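Long-range contact in ATP-dependent DNA ligase (Mycobacterium tuberculosis, PDB 6NHX), which joins DNA ends at the expense of ATP and, together with Ku, repairs double-strand breaks by non-homologous end joining: residues V18-W32 / H160-S172. The protein carries 1 engineered substitution. Residues are numbered along the deposited sequence; the frame is centred on the assembly and turned at random.
Engineered in segment 18-32: M31 (natural residue Lys). With ATP (adenosine-5'-triphosphate), chain B.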
ATOM      1  N   VAL A  18      -3.824 -15.313   8.362  1.00 14.39           N
ATOM      2  CA  VAL A  18      -2.575 -16.071   8.383  1.00 14.00           C
ATOM      3  C   VAL A  18      -2.338 -16.828   9.682  1.00 13.38           C
ATOM      4  O   VAL A  18      -1.490 -17.738   9.706  1.00 15.51           O
ATOM      5  CB  VAL A  18      -1.319 -15.241   8.047  1.00 13.46           C
ATOM      6  CG1 VAL A  18      -1.447 -14.587   6.687  1.00 12.99           C
ATOM      7  CG2 VAL A  18      -1.050 -14.208   9.126  1.00 13.52           C
ATOM      8  N   ALA A  19      -3.061 -16.490  10.754  1.00 16.18           N
ATOM      9  CA  ALA A  19      -2.946 -17.223  12.001  1.00 19.69           C
ATOM     10  C   ALA A  19      -3.641 -18.552  11.781  1.00 33.83           C
ATOM     11  O   ALA A  19      -4.828 -18.592  11.444  1.00 55.84           O
ATOM     12  CB  ALA A  19      -3.634 -16.458  13.128  1.00 24.83           C
ATOM     13  N   GLY A  20      -2.896 -19.638  11.947  1.00 30.56           N
ATOM     14  CA  GLY A  20      -3.337 -20.965  11.567  1.00 17.49           C
ATOM     15  C   GLY A  20      -2.419 -21.613  10.557  1.00 15.82           C
ATOM     16  O   GLY A  20      -2.301 -22.840  10.534  1.00 20.33           O
ATOM     17  N   LEU A  21      -1.723 -20.805   9.753  1.00 16.09           N
ATOM     18  CA  LEU A  21      -0.773 -21.331   8.780  1.00 14.96           C
ATOM     19  C   LEU A  21       0.538 -21.726   9.460  1.00 17.42           C
ATOM     20  O   LEU A  21       0.999 -21.061  10.393  1.00 17.84           O
ATOM     21  CB  LEU A  21      -0.512 -20.287   7.693  1.00 15.10           C
ATOM     22  CG  LEU A  21      -1.779 -19.838   6.945  1.00 14.94           C
ATOM     23  CD1 LEU A  21      -1.466 -18.773   5.904  1.00 15.68           C
ATOM     24  CD2 LEU A  21      -2.469 -21.026   6.283  1.00 19.04           C
ATOM     25  N   LYS A  22       1.130 -22.818   8.997  1.00 18.29           N
ATOM     26  CA  LYS A  22       2.292 -23.401   9.657  1.00 22.87           C
ATOM     27  C   LYS A  22       3.575 -23.090   8.903  1.00 19.72           C
ATOM     28  O   LYS A  22       3.598 -23.092   7.672  1.00 19.49           O
ATOM     29  CB  LYS A  22       2.137 -24.917   9.771  1.00 22.55           C
ATOM     30  CG  LYS A  22       0.983 -25.345  10.655  1.00 26.75           C
ATOM     31  N   ALA A  23       4.656 -22.855   9.656  1.00 18.86           N
ATOM     32  CA  ALA A  23       5.943 -22.526   9.049  1.00 23.31           C
ATOM     33  C   ALA A  23       6.463 -23.627   8.130  1.00 20.33           C
ATOM     34  O   ALA A  23       7.239 -23.341   7.218  1.00 22.17           O
ATOM     35  CB  ALA A  23       6.973 -22.209  10.135  1.00 28.87           C
ATOM     36  N   SER A  24       6.051 -24.880   8.342  1.00 21.22           N
ATOM     37  CA  SER A  24       6.552 -25.949   7.483  1.00 25.83           C
ATOM     38  C   SER A  24       6.141 -25.738   6.031  1.00 22.35           C
ATOM     39  O   SER A  24       6.900 -26.078   5.118  1.00 25.91           O
ATOM     40  CB  SER A  24       6.079 -27.310   7.993  1.00 31.01           C
ATOM     41  OG  SER A  24       4.677 -27.310   8.189  1.00 39.84           O
ATOM     42  N   GLN A  25       4.958 -25.165   5.795  1.00 20.27           N
ATOM     43  CA  GLN A  25       4.499 -24.915   4.439  1.00 17.43           C
ATOM     44  C   GLN A  25       4.533 -23.453   4.015  1.00 17.99           C
ATOM     45  O   GLN A  25       4.486 -23.187   2.810  1.00 16.04           O
ATOM     46  CB  GLN A  25       3.080 -25.464   4.233  1.00 20.69           C
ATOM     47  CG  GLN A  25       3.035 -26.978   4.055  1.00 30.79           C
ATOM     48  CD  GLN A  25       2.767 -27.708   5.355  1.00 48.70           C
ATOM     49  OE1 GLN A  25       3.496 -28.632   5.721  1.00 57.72           O
ATOM     50  NE2 GLN A  25       1.719 -27.297   6.064  1.00 48.05           N
ATOM     51  N   TRP A  26       4.641 -22.502   4.953  1.00 14.33           N
ATOM     52  CA  TRP A  26       4.427 -21.098   4.640  1.00 12.11           C
ATOM     53  C   TRP A  26       5.572 -20.248   5.164  1.00 15.32           C
ATOM     54  O   TRP A  26       6.023 -20.441   6.296  1.00 16.24           O
ATOM     55  CB  TRP A  26       3.119 -20.591   5.272  1.00 13.18           C
ATOM     56  CG  TRP A  26       1.907 -21.195   4.700  1.00 13.08           C
ATOM     57  CD1 TRP A  26       1.340 -22.365   5.079  1.00 14.46           C
ATOM     58  CD2 TRP A  26       1.115 -20.683   3.626  1.00 12.82           C
ATOM     59  NE1 TRP A  26       0.229 -22.614   4.320  1.00 16.32           N
ATOM     60  CE2 TRP A  26       0.055 -21.587   3.429  1.00 14.43           C
ATOM     61  CE3 TRP A  26       1.172 -19.529   2.842  1.00 13.65           C
ATOM     62  CZ2 TRP A  26      -0.925 -21.388   2.461  1.00 16.84           C
ATOM     63  CZ3 TRP A  26       0.210 -19.330   1.886  1.00 14.95           C
ATOM     64  CH2 TRP A  26      -0.835 -20.252   1.701  1.00 16.68           C
ATOM     65  N   ALA A  27       5.995 -19.286   4.349  1.00 13.93           N
ATOM     66  CA  ALA A  27       6.880 -18.208   4.770  1.00 12.83           C
ATOM     67  C   ALA A  27       6.025 -16.980   5.044  1.00 13.39           C
ATOM     68  O   ALA A  27       4.956 -16.817   4.450  1.00 15.87           O
ATOM     69  CB  ALA A  27       7.902 -17.904   3.671  1.00 14.39           C
ATOM     70  N   PHE A  28       6.496 -16.118   5.946  1.00 13.71           N
ATOM     71  CA  PHE A  28       5.732 -14.949   6.367  1.00 13.50           C
ATOM     72  C   PHE A  28       6.569 -13.695   6.182  1.00 13.70           C
ATOM     73  O   PHE A  28       7.714 -13.625   6.650  1.00 15.90           O
ATOM     74  CB  PHE A  28       5.298 -15.097   7.820  1.00 11.82           C
ATOM     75  CG  PHE A  28       4.470 -16.320   8.046  1.00 13.67           C
ATOM     76  CD1 PHE A  28       3.172 -16.395   7.564  1.00 13.41           C
ATOM     77  CD2 PHE A  28       5.006 -17.423   8.684  1.00 14.58           C
ATOM     78  CE1 PHE A  28       2.423 -17.543   7.743  1.00 16.46           C
ATOM     79  CE2 PHE A  28       4.269 -18.573   8.847  1.00 17.53           C
ATOM     80  CZ  PHE A  28       2.965 -18.626   8.393  1.00 16.63           C
ATOM     81  N   GLU A  29       6.007 -12.722   5.472  1.00 11.72           N
ATOM     82  CA  GLU A  29       6.656 -11.444   5.238  1.00 11.90           C
ATOM     83  C   GLU A  29       5.826 -10.328   5.848  1.00 11.07           C
ATOM     84  O   GLU A  29       4.596 -10.451   5.972  1.00 13.11           O
ATOM     85  CB  GLU A  29       6.744 -11.169   3.735  1.00 12.98           C
ATOM     86  CG  GLU A  29       7.698 -12.066   2.955  1.00 14.24           C
ATOM     87  CD  GLU A  29       7.814 -11.650   1.497  1.00 12.63           C
ATOM     88  OE1 GLU A  29       8.082 -12.527   0.660  1.00 14.49           O
ATOM     89  OE2 GLU A  29       7.632 -10.454   1.193  1.00 12.70           O
ATOM     90  N   GLY A  30       6.469  -9.234   6.213  1.00 11.47           N
ATOM     91  CA  GLY A  30       5.734  -8.031   6.537  1.00 13.07           C
ATOM     92  C   GLY A  30       4.997  -7.479   5.331  1.00 11.55           C
ATOM     93  O   GLY A  30       5.443  -7.587   4.185  1.00 12.58           O
ATOM     94  N   MET A  31       3.812  -6.922   5.585  1.00 12.69           N
ATOM     95  CA  MET A  31       3.071  -6.186   4.567  1.00 11.09           C
ATOM     96  C   MET A  31       3.536  -4.732   4.582  1.00 13.20           C
ATOM     97  O   MET A  31       3.402  -4.049   5.606  1.00 15.86           O
ATOM     98  CB  MET A  31       1.573  -6.257   4.847  1.00 12.18           C
ATOM     99  CG  MET A  31       0.761  -5.420   3.871  1.00 11.84           C
ATOM    100  SD  MET A  31      -0.974  -5.302   4.344  1.00 16.24           S
ATOM    101  CE  MET A  31      -1.506  -6.989   4.047  1.00 14.32           C
ATOM    102  N   TRP A  32       4.058  -4.262   3.446  1.00 14.50           N
ATOM    103  CA  TRP A  32       4.636  -2.922   3.310  1.00 14.97           C
ATOM    104  C   TRP A  32       3.692  -2.028   2.505  1.00 17.42           C
ATOM    105  O   TRP A  32       3.439  -2.300   1.324  1.00 17.78           O
ATOM    106  CB  TRP A  32       6.002  -2.986   2.617  1.00 14.83           C
ATOM    107  CG  TRP A  32       6.889  -4.097   3.115  1.00 13.34           C
ATOM    108  CD1 TRP A  32       7.450  -5.104   2.363  1.00 14.38           C
ATOM    109  CD2 TRP A  32       7.290  -4.331   4.470  1.00 13.12           C
ATOM    110  NE1 TRP A  32       8.195  -5.941   3.175  1.00 14.26           N
ATOM    111  CE2 TRP A  32       8.090  -5.500   4.475  1.00 13.11           C
ATOM    112  CE3 TRP A  32       7.026  -3.682   5.693  1.00 14.93           C
ATOM    113  CZ2 TRP A  32       8.664  -6.008   5.647  1.00 12.60           C
ATOM    114  CZ3 TRP A  32       7.590  -4.197   6.857  1.00 17.19           C
ATOM    115  CH2 TRP A  32       8.402  -5.348   6.825  1.00 14.58           C
ATOM    116  N   HIS A 160       6.038  -4.563  15.631  1.00 16.37           N
ATOM    117  CA  HIS A 160       6.813  -3.617  14.834  1.00 16.26           C
ATOM    118  C   HIS A 160       5.992  -2.429  14.354  1.00 18.64           C
ATOM    119  O   HIS A 160       6.569  -1.449  13.868  1.00 19.97           O
ATOM    120  CB  HIS A 160       7.396  -4.331  13.611  1.00 15.76           C
ATOM    121  CG  HIS A 160       8.621  -5.146  13.896  1.00 16.52           C
ATOM    122  ND1 HIS A 160       9.804  -4.588  14.335  1.00 29.83           N
ATOM    123  CD2 HIS A 160       8.861  -6.472  13.759  1.00 21.18           C
ATOM    124  CE1 HIS A 160      10.709  -5.539  14.481  1.00 29.99           C
ATOM    125  NE2 HIS A 160      10.164  -6.691  14.135  1.00 29.81           N
ATOM    126  N   GLY A 161       4.669  -2.476  14.471  1.00 17.11           N
ATOM    127  CA  GLY A 161       3.852  -1.429  13.893  1.00 16.40           C
ATOM    128  C   GLY A 161       3.636  -1.551  12.404  1.00 14.33           C
ATOM    129  O   GLY A 161       3.170  -0.594  11.771  1.00 16.79           O
ATOM    130  N   TRP A 162       3.918  -2.708  11.827  1.00 13.83           N
ATOM    131  CA  TRP A 162       3.698  -2.913  10.409  1.00 13.66           C
ATOM    132  C   TRP A 162       2.212  -3.111  10.113  1.00 13.49           C
ATOM    133  O   TRP A 162       1.404  -3.346  11.015  1.00 14.59           O
ATOM    134  CB  TRP A 162       4.513  -4.119   9.933  1.00 13.48           C
ATOM    135  CG  TRP A 162       6.000  -3.923  10.106  1.00 14.37           C
ATOM    136  CD1 TRP A 162       6.659  -2.736  10.254  1.00 16.55           C
ATOM    137  CD2 TRP A 162       6.994  -4.948  10.169  1.00 14.72           C
ATOM    138  NE1 TRP A 162       8.007  -2.962  10.382  1.00 17.44           N
ATOM    139  CE2 TRP A 162       8.235  -4.311  10.337  1.00 14.70           C
ATOM    140  CE3 TRP A 162       6.954  -6.342  10.075  1.00 17.52           C
ATOM    141  CZ2 TRP A 162       9.433  -5.023  10.435  1.00 16.09           C
ATOM    142  CZ3 TRP A 162       8.145  -7.048  10.170  1.00 17.74           C
ATOM    143  CH2 TRP A 162       9.366  -6.386  10.341  1.00 18.67           C
ATOM    144  N   GLU A 163       1.848  -2.983   8.832  1.00 13.47           N
ATOM    145  CA  GLU A 163       0.431  -3.008   8.458  1.00 14.44           C
ATOM    146  C   GLU A 163      -0.168  -4.407   8.579  1.00 12.53           C
ATOM    147  O   GLU A 163      -1.371  -4.550   8.840  1.00 12.20           O
ATOM    148  CB  GLU A 163       0.247  -2.466   7.037  1.00 17.27           C
ATOM    149  CG  GLU A 163      -1.220  -2.175   6.660  1.00 17.42           C
ATOM    150  CD  GLU A 163      -1.800  -0.939   7.360  1.00 22.17           C
ATOM    151  OE1 GLU A 163      -3.024  -0.909   7.615  1.00 20.87           O
ATOM    152  OE2 GLU A 163      -1.046   0.003   7.663  1.00 23.05           O
ATOM    153  N   GLY A 164       0.641  -5.444   8.416  1.00 12.50           N
ATOM    154  CA  GLY A 164       0.116  -6.796   8.387  1.00 12.53           C
ATOM    155  C   GLY A 164       1.190  -7.772   7.953  1.00 10.46           C
ATOM    156  O   GLY A 164       2.389  -7.513   8.113  1.00 11.54           O
ATOM    157  N   VAL A 165       0.738  -8.883   7.393  1.00 11.34           N
ATOM    158  CA  VAL A 165       1.591  -9.984   6.959  1.00 10.14           C
ATOM    159  C   VAL A 165       1.109 -10.479   5.610  1.00 10.52           C
ATOM    160  O   VAL A 165      -0.095 -10.521   5.356  1.00 12.30           O
ATOM    161  CB  VAL A 165       1.598 -11.125   8.004  1.00 12.31           C
ATOM    162  CG1 VAL A 165       2.205 -12.401   7.474  1.00 15.39           C
ATOM    163  CG2 VAL A 165       2.285 -10.692   9.289  1.00 16.10           C
ATOM    164  N   ILE A 166       2.043 -10.867   4.750  1.00 11.76           N
ATOM    165  CA  ILE A 166       1.766 -11.677   3.567  1.00 12.02           C
ATOM    166  C   ILE A 166       2.377 -13.040   3.820  1.00 11.70           C
ATOM    167  O   ILE A 166       3.601 -13.154   3.978  1.00 12.26           O
ATOM    168  CB  ILE A 166       2.344 -11.089   2.266  1.00 14.19           C
ATOM    169  CG1 ILE A 166       2.202  -9.562   2.222  1.00 15.12           C
ATOM    170  CG2 ILE A 166       1.719 -11.813   1.049  1.00 12.95           C
ATOM    171  CD1 ILE A 166       0.807  -9.112   1.912  1.00 15.73           C
ATOM    172  N   ALA A 167       1.551 -14.078   3.819  1.00 12.00           N
ATOM    173  CA  ALA A 167       2.057 -15.439   3.851  1.00 12.38           C
ATOM    174  C   ALA A 167       2.200 -15.945   2.427  1.00 10.70           C
ATOM    175  O   ALA A 167       1.313 -15.749   1.592  1.00 12.71           O
ATOM    176  CB  ALA A 167       1.078 -16.345   4.601  1.00 12.20           C
ATOM    177  N   LYS A 168       3.325 -16.603   2.139  1.00 11.77           N
ATOM    178  CA  LYS A 168       3.578 -17.134   0.810  1.00 11.05           C
ATOM    179  C   LYS A 168       3.992 -18.591   0.932  1.00 11.94           C
ATOM    180  O   LYS A 168       4.867 -18.929   1.736  1.00 12.96           O
ATOM    181  CB  LYS A 168       4.650 -16.300   0.097  1.00 11.44           C
ATOM    182  CG  LYS A 168       4.224 -14.847  -0.047  1.00 11.29           C
ATOM    183  CD  LYS A 168       5.347 -13.966  -0.602  1.00 11.61           C
ATOM    184  CE  LYS A 168       4.907 -12.514  -0.732  1.00 11.83           C
ATOM    185  NZ  LYS A 168       6.053 -11.659  -1.182  1.00 11.65           N
ATOM    186  N   ARG A 169       3.340 -19.458   0.165  1.00 12.52           N
ATOM    187  CA  ARG A 169       3.654 -20.878   0.256  1.00 13.42           C
ATOM    188  C   ARG A 169       5.094 -21.132  -0.168  1.00 15.23           C
ATOM    189  O   ARG A 169       5.557 -20.633  -1.203  1.00 16.45           O
ATOM    190  CB  ARG A 169       2.712 -21.665  -0.651  1.00 16.38           C
ATOM    191  CG  ARG A 169       1.396 -22.033  -0.011  1.00 19.54           C
ATOM    192  CD  ARG A 169       0.669 -23.136  -0.785  1.00 23.73           C
ATOM    193  NE  ARG A 169       1.380 -24.403  -0.665  1.00 29.36           N
ATOM    194  CZ  ARG A 169       1.109 -25.338   0.241  1.00 39.74           C
ATOM    195  NH1 ARG A 169       0.121 -25.162   1.111  1.00 36.84           N
ATOM    196  NH2 ARG A 169       1.830 -26.453   0.275  1.00 41.97           N
ATOM    197  N   ARG A 170       5.814 -21.914   0.636  1.00 13.67           N
ATOM    198  CA  ARG A 170       7.224 -22.156   0.347  1.00 14.45           C
ATOM    199  C   ARG A 170       7.424 -22.866  -0.989  1.00 17.14           C
ATOM    200  O   ARG A 170       8.455 -22.669  -1.641  1.00 16.16           O
ATOM    201  CB  ARG A 170       7.850 -22.947   1.494  1.00 15.00           C
ATOM    202  CG  ARG A 170       7.963 -22.123   2.772  1.00 16.42           C
ATOM    203  CD  ARG A 170       8.503 -22.922   3.939  1.00 18.10           C
ATOM    204  NE  ARG A 170       8.781 -22.069   5.092  1.00 21.35           N
ATOM    205  CZ  ARG A 170       9.851 -21.287   5.213  1.00 30.21           C
ATOM    206  NH1 ARG A 170      10.760 -21.246   4.251  1.00 26.83           N
ATOM    207  NH2 ARG A 170      10.009 -20.539   6.297  1.00 36.29           N
ATOM    208  N   ASP A 171       6.467 -23.688  -1.409  1.00 16.47           N
ATOM    209  CA  ASP A 171       6.578 -24.458  -2.642  1.00 19.07           C
ATOM    210  C   ASP A 171       6.011 -23.741  -3.867  1.00 22.41           C
ATOM    211  O   ASP A 171       5.926 -24.357  -4.933  1.00 21.74           O
ATOM    212  CB  ASP A 171       5.912 -25.836  -2.473  1.00 16.83           C
ATOM    213  CG  ASP A 171       4.408 -25.746  -2.235  1.00 22.67           C
ATOM    214  OD1 ASP A 171       3.797 -26.788  -1.905  1.00 27.52           O
ATOM    215  OD2 ASP A 171       3.822 -24.657  -2.379  1.00 22.07           O
ATOM    216  N   SER A 172       5.623 -22.467  -3.753  1.00 15.63           N
ATOM    217  CA  SER A 172       4.806 -21.845  -4.789  1.00 17.35           C
ATOM    218  C   SER A 172       5.646 -21.217  -5.905  1.00 15.45           C
ATOM    219  O   SER A 172       6.698 -20.613  -5.666  1.00 14.47           O
ATOM    220  CB  SER A 172       3.827 -20.814  -4.202  1.00 18.02           C
ATOM    221  OG  SER A 172       4.470 -19.770  -3.497  1.00 15.97           O
TER
HETATM  222  PG  ATP B1000      -4.450  -5.330  -4.061  1.00 17.91           P
HETATM  223  O1G ATP B1000      -4.176  -6.672  -3.412  1.00 17.33           O
HETATM  224  O2G ATP B1000      -5.389  -5.369  -5.252  1.00 20.04           O
HETATM  225  O3G ATP B1000      -3.177  -4.552  -4.341  1.00 18.64           O
HETATM  226  PB  ATP B1000      -4.827  -3.284  -2.000  1.00 22.60           P
HETATM  227  O1B ATP B1000      -6.023  -2.800  -1.220  1.00 31.05           O
HETATM  228  O2B ATP B1000      -3.935  -2.314  -2.742  1.00 33.43           O
HETATM  229  O3B ATP B1000      -5.306  -4.472  -2.980  1.00 22.96           O
HETATM  230  PA  ATP B1000      -4.006  -4.517   0.492  1.00 19.07           P
HETATM  231  O1A ATP B1000      -5.288  -5.268   0.684  1.00 22.17           O
HETATM  232  O2A ATP B1000      -3.620  -3.280   1.260  1.00 23.61           O
HETATM  233  O3A ATP B1000      -3.887  -4.169  -1.061  1.00 24.28           O
HETATM  234  O5' ATP B1000      -2.785  -5.580   0.452  1.00 22.18           O
HETATM  235  C5' ATP B1000      -1.435  -5.134   0.549  1.00 17.49           C
HETATM  236  C4' ATP B1000      -0.900  -4.680  -0.813  1.00 14.02           C
HETATM  237  O4' ATP B1000       0.504  -4.467  -0.662  1.00 17.12           O
HETATM  238  C3' ATP B1000      -1.065  -5.711  -1.909  1.00 15.36           C
HETATM  239  O3' ATP B1000      -1.054  -5.043  -3.168  1.00 17.30           O
HETATM  240  C2' ATP B1000       0.213  -6.487  -1.771  1.00 14.78           C
HETATM  241  O2' ATP B1000       0.559  -7.199  -2.968  1.00 15.59           O
HETATM  242  C1' ATP B1000       1.235  -5.400  -1.454  1.00 17.37           C
HETATM  243  N9  ATP B1000       2.318  -5.887  -0.577  1.00 14.25           N
HETATM  244  C8  ATP B1000       2.805  -5.256   0.522  1.00 14.33           C
HETATM  245  N7  ATP B1000       3.826  -5.965   1.076  1.00 12.43           N
HETATM  246  C5  ATP B1000       3.996  -7.053   0.301  1.00 11.63           C
HETATM  247  C6  ATP B1000       4.877  -8.212   0.332  1.00 11.01           C
HETATM  248  N6  ATP B1000       5.769  -8.358   1.318  1.00 12.23           N
HETATM  249  N1  ATP B1000       4.742  -9.126  -0.640  1.00 11.03           N
HETATM  250  C2  ATP B1000       3.845  -9.010  -1.627  1.00 11.57           C
HETATM  251  N3  ATP B1000       2.990  -7.979  -1.712  1.00 12.55           N
HETATM  252  C4  ATP B1000       3.015  -7.004  -0.775  1.00 12.76           C
HETATM  253  O   HOH W   1       4.848 -25.045   0.766  1.00 19.83           O
HETATM  254  O   HOH W   2       7.769 -19.590   8.232  1.00 28.66           O
HETATM  255  O   HOH W   3       4.173  -2.102   7.312  1.00 16.21           O
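A27 and K168 exchange both backbone hydrogen bonds (K168 N to A27 O 2.8 Å), as do E29 and I166, which sets strands 26-31 and 164-169 antiparallel. R170 N extends the ladder to Q25 O with an almost straight bond, N-H...O angle 175°. Charge pairing sits on the adenine side. K168, extended beyond CG (chi3 -180°), brings NZ to E29 OE1 at 2.9 Å, a salt bridge; the hydroxyl of Y124 hydrogen-bonds the same oxygen. The purine edge is read by several groups: ATP N6 donates to E29 OE2 (2.8 Å) and to G30 O, K168 NZ donates to ATP N1, and the W32 backbone N to ATP N7. This is the nucleotide pocket of the ATP-dependent ligase adenylation domain, where 26-31 borders a mixed sheet; M31, engineered in place of lysine, lies with CG 3.9 Å from ATP C8. Aromatic contacts occupy the strand ends. W32 presents its CZ3/CH2 edge to one face of W162, a T-shaped (edge-to-face) pair with six-membered planes at 75°, while H160 CB covers the opposite face. W26 is clamped by L21 CD1 over one face and, on the other, by a CH-pi contact from R169 CG, 3.3 Å from the W26 six-membered centroid. Beside it, A167 CB packs 3.6 Å from F28 CE1 and 3.7 Å from V18 CG1.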